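Local coordinates for peptidoglycan recognition protein 3 (Branchiostoma belcheri tsingtauense, PDB 4Z8I) that probably hydrolyses peptidoglycan as a zinc-dependent N-acetylmuramoyl-L-alanine amidase, aided by a fused chitin-binding domain, at residues R111-Q114 and N115-D119; R65-K69 and S70-S74. All blocks are in the same frame, centred on the assembly; numbering follows the deposited sequence.

Contact 1 (R111-Q114 and N115-D119)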
# COMPACT_ATOMS: atom_id res chain seq x y z
N ARG A 111 1.02 0.53 -18.15
CA ARG A 111 1.11 -0.19 -19.42
C ARG A 111 2.49 -0.03 -20.05
O ARG A 111 3.08 -0.99 -20.56
CB ARG A 111 0.02 0.30 -20.37
CG ARG A 111 -0.98 -0.76 -20.80
CD ARG A 111 -2.39 -0.21 -20.88
NE ARG A 111 -2.47 1.02 -21.67
CZ ARG A 111 -3.27 2.04 -21.39
NH1 ARG A 111 -4.06 2.00 -20.32
NH2 ARG A 111 -3.27 3.12 -22.16
N ASN A 112 3.01 1.19 -19.99
CA ASN A 112 4.36 1.50 -20.46
C ASN A 112 5.41 0.73 -19.69
O ASN A 112 6.32 0.14 -20.28
CB ASN A 112 4.66 2.99 -20.32
CG ASN A 112 3.84 3.87 -21.24
OD1 ASN A 112 3.74 5.07 -20.99
ND2 ASN A 112 3.29 3.30 -22.30
N ILE A 113 5.30 0.74 -18.36
CA ILE A 113 6.27 0.04 -17.52
C ILE A 113 6.26 -1.46 -17.80
O ILE A 113 7.31 -2.10 -17.89
CB ILE A 113 6.03 0.33 -16.02
CG1 ILE A 113 6.31 1.81 -15.73
CG2 ILE A 113 6.93 -0.54 -15.16
CD1 ILE A 113 6.17 2.19 -14.27
N GLN A 114 5.06 -2.01 -17.98
CA GLN A 114 4.92 -3.42 -18.31
C GLN A 114 5.58 -3.73 -19.65
O GLN A 114 6.35 -4.68 -19.76
CB GLN A 114 3.44 -3.82 -18.36
CG GLN A 114 3.20 -5.30 -18.62
CD GLN A 114 1.73 -5.67 -18.66
OE1 GLN A 114 0.97 -5.14 -19.47
NE2 GLN A 114 1.32 -6.59 -17.80
N ASN A 115 5.29 -2.91 -20.65
CA ASN A 115 5.89 -3.09 -21.97
C ASN A 115 7.41 -3.00 -21.93
O ASN A 115 8.10 -3.72 -22.65
CB ASN A 115 5.33 -2.07 -22.96
CG ASN A 115 3.87 -2.32 -23.29
OD1 ASN A 115 3.33 -3.39 -23.02
ND2 ASN A 115 3.23 -1.33 -23.90
N TYR A 116 7.93 -2.13 -21.07
CA TYR A 116 9.37 -2.00 -20.91
C TYR A 116 9.97 -3.25 -20.25
O TYR A 116 11.03 -3.72 -20.67
CB TYR A 116 9.72 -0.75 -20.09
CG TYR A 116 11.17 -0.67 -19.67
CD1 TYR A 116 12.20 -0.74 -20.60
CD2 TYR A 116 11.51 -0.49 -18.33
CE1 TYR A 116 13.52 -0.65 -20.21
CE2 TYR A 116 12.82 -0.41 -17.93
CZ TYR A 116 13.82 -0.49 -18.87
OH TYR A 116 15.14 -0.40 -18.48
N HIS A 117 9.30 -3.77 -19.23
CA HIS A 117 9.79 -4.95 -18.54
C HIS A 117 9.72 -6.22 -19.39
O HIS A 117 10.63 -7.05 -19.35
CB HIS A 117 9.04 -5.16 -17.22
CG HIS A 117 9.45 -4.21 -16.14
ND1 HIS A 117 8.85 -4.20 -14.90
CD2 HIS A 117 10.40 -3.24 -16.11
CE1 HIS A 117 9.41 -3.27 -14.15
NE2 HIS A 117 10.35 -2.67 -14.86
N MET A 118 8.65 -6.37 -20.15
CA MET A 118 8.43 -7.57 -20.95
C MET A 118 9.16 -7.54 -22.30
O MET A 118 9.75 -8.54 -22.70
CB MET A 118 6.93 -7.81 -21.15
CG MET A 118 6.16 -7.93 -19.84
SD MET A 118 4.44 -8.38 -20.10
CE MET A 118 4.65 -9.97 -20.91
N ASP A 119 9.10 -6.41 -22.99
CA ASP A 119 9.71 -6.30 -24.32
C ASP A 119 11.16 -5.80 -24.29
O ASP A 119 11.99 -6.23 -25.08
CB ASP A 119 8.87 -5.41 -25.24
CG ASP A 119 7.48 -5.96 -25.48
OD1 ASP A 119 7.34 -7.20 -25.60
OD2 ASP A 119 6.52 -5.16 -25.55
O HOH W 1 4.69 1.32 -24.09
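With CG1 of Ile113 anti to the carbonyl carbon (chi1 -66°), its other branch, methyl CG2, stands beside that carbonyl, where the imidazole of His117, swung next to its own backbone N (chi1 -75°), can run alongside it. The result is a CH-pi contact over the ring face, with Ile113 CG2 4.1 Å from the centroid of the His117 ring. Ile113 O sits above the same face, nearer the rim. ND1 of the ring accepts a hydrogen bond from Gly127 N, and the ring also meets those of Tyr123 and Tyr128. All this lies on helix 103-120 of the amidase domain, whose i to i+4 bonds run unbroken here; His117 N to Ile113 O, for instance, is 2.9 Å. One position along, Gln114 and Met118 also point the same way, and CG of Gln114 packs 3.6 Å from SD of Met118. The amide beyond is gripped at both ends: NE2 by Asp125, OE1 by Arg75 N. Round the helix, one water accepts from Asn115 ND2 at 3.0 Å and, weakly, from Asn112 ND2, while Arg75 donates to Asn115 OD1.

Contact 2 (R65-K69 and S70-S74)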
# COMPACT_ATOMS: atom_id res chain seq x y z
N ARG A 65 -8.86 0.92 -2.98
CA ARG A 65 -9.33 0.37 -4.25
C ARG A 65 -8.15 0.03 -5.16
O ARG A 65 -7.40 0.91 -5.58
CB ARG A 65 -10.29 1.32 -4.96
CG ARG A 65 -10.80 0.79 -6.30
CD ARG A 65 -11.39 -0.62 -6.18
NE ARG A 65 -11.65 -1.22 -7.48
CZ ARG A 65 -12.85 -1.30 -8.05
NH1 ARG A 65 -12.99 -1.86 -9.25
NH2 ARG A 65 -13.91 -0.81 -7.43
N ILE A 66 -7.99 -1.26 -5.44
CA ILE A 66 -6.93 -1.73 -6.32
C ILE A 66 -7.45 -1.86 -7.75
O ILE A 66 -8.39 -2.60 -8.01
CB ILE A 66 -6.40 -3.11 -5.86
CG1 ILE A 66 -5.89 -3.02 -4.42
CG2 ILE A 66 -5.30 -3.60 -6.80
CD1 ILE A 66 -5.53 -4.36 -3.82
N VAL A 67 -6.83 -1.12 -8.66
CA VAL A 67 -7.14 -1.23 -10.08
C VAL A 67 -6.56 -2.53 -10.62
O VAL A 67 -5.34 -2.70 -10.65
CB VAL A 67 -6.56 -0.04 -10.88
CG1 VAL A 67 -6.88 -0.18 -12.36
CG2 VAL A 67 -7.09 1.27 -10.35
N SER A 68 -7.42 -3.45 -11.03
CA SER A 68 -6.96 -4.75 -11.50
C SER A 68 -6.27 -4.65 -12.86
O SER A 68 -6.38 -3.63 -13.54
CB SER A 68 -8.12 -5.74 -11.59
OG SER A 68 -8.98 -5.43 -12.67
N LYS A 69 -5.57 -5.71 -13.24
CA LYS A 69 -4.84 -5.75 -14.50
C LYS A 69 -5.75 -5.52 -15.70
O LYS A 69 -5.39 -4.82 -16.65
CB LYS A 69 -4.09 -7.08 -14.64
CG LYS A 69 -3.05 -7.31 -13.55
CD LYS A 69 -1.70 -7.73 -14.12
CE LYS A 69 -1.72 -9.16 -14.62
NZ LYS A 69 -0.34 -9.68 -14.83
N SER A 70 -6.95 -6.09 -15.66
CA SER A 70 -7.92 -5.91 -16.73
C SER A 70 -8.46 -4.48 -16.77
O SER A 70 -8.94 -4.02 -17.81
CB SER A 70 -9.07 -6.90 -16.60
OG SER A 70 -9.83 -6.63 -15.43
N GLU A 71 -8.39 -3.78 -15.64
CA GLU A 71 -8.88 -2.41 -15.58
C GLU A 71 -7.87 -1.39 -16.10
O GLU A 71 -8.26 -0.39 -16.70
CB GLU A 71 -9.33 -2.04 -14.17
CG GLU A 71 -10.56 -2.79 -13.68
CD GLU A 71 -11.07 -2.25 -12.37
OE1 GLU A 71 -10.83 -2.89 -11.32
OE2 GLU A 71 -11.73 -1.18 -12.38
N TRP A 72 -6.58 -1.64 -15.86
CA TRP A 72 -5.56 -0.73 -16.37
C TRP A 72 -5.05 -1.14 -17.75
O TRP A 72 -4.20 -0.46 -18.33
CB TRP A 72 -4.41 -0.48 -15.38
CG TRP A 72 -3.58 -1.67 -14.94
CD1 TRP A 72 -3.67 -2.34 -13.75
CD2 TRP A 72 -2.49 -2.28 -15.65
NE1 TRP A 72 -2.73 -3.33 -13.69
CE2 TRP A 72 -1.99 -3.32 -14.84
CE3 TRP A 72 -1.90 -2.05 -16.90
CZ2 TRP A 72 -0.93 -4.13 -15.24
CZ3 TRP A 72 -0.84 -2.86 -17.29
CH2 TRP A 72 -0.37 -3.89 -16.46
N GLY A 73 -5.58 -2.24 -18.27
CA GLY A 73 -5.29 -2.64 -19.64
C GLY A 73 -4.05 -3.49 -19.80
O GLY A 73 -3.31 -3.34 -20.78
N SER A 74 -3.82 -4.39 -18.85
CA SER A 74 -2.67 -5.28 -18.92
C SER A 74 -2.73 -6.15 -20.16
O SER A 74 -3.80 -6.46 -20.67
CB SER A 74 -2.64 -6.18 -17.68
OG SER A 74 -1.60 -7.14 -17.77
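Glu71 reaches back along the chain to meet Arg65, and the two side chains cross at about a right angle. Arg65 NH1 donates to Glu71 OE1 at 3.2 Å in a salt bridge; the oxygen lies at the edge of the guanidinium, in its plane, and is approached on its syn side. The same OE1 also takes a long, weak bond from Ser68 N (3.5 Å), so one carboxylate oxygen ties together the arginine and the backbone. Ser68 OG pairs with Ser70 OG at 3.1 Å, where either may be the donor. Ser68 O has two donors: Trp72 N lies nearly on the line of the carbonyl, whereas Glu71 N comes from above the carbonyl plane, 2.9 Å away.

These bonds span the passage from edge strand 66-67 of the mixed sheet to the short, weakly bonded helix 69-72, after which Gly73 leaves helical geometry with a positive phi (87°). Past that glycine, Ser74 N returns to Lys69 O at 2.7 Å, an i+5 bond; Gly73 N adds a weak one to the same oxygen.

The indole of Trp72 folds back over the start of the helix because CG lies between the backbone N and carbonyl carbon (chi1 61°). Lys69 CA makes a CH-pi contact over its five-membered ring, 3.7 Å from the centroid. Val67 O sits in plane at the ring edge, and NE1 is satisfied by Glu140 O. The lysine runs alongside the indole, its NZ forming a salt bridge with Asp125 and a hydrogen bond with Thr77. Glu140 OE1 accepts from Lys69 N.

How the contacts relate
Contact 2 precedes contact 1 along the chain, and although their centres are 15 Å apart the two touch directly. Gln114 NE2 reaches Ser74 OG at 3.0 Å, and Arg111 NH1 reaches Trp72 O at 3.2 Å, both probable hydrogen bonds, so the end of helix 69-72 and the turn after it are tied to helix 103-120. Asp125 serves both, accepting from Gln114 through OD1 and from Lys69 through OD2. The side chain of His117 in contact 1 lies about 9 Å from the zinc ion, which His93, His202 and Cys210 hold; it is not itself a ligand. Contact 2 also joins strand 138-140, through backbone bonds of Val67 with Val138 and Glu140.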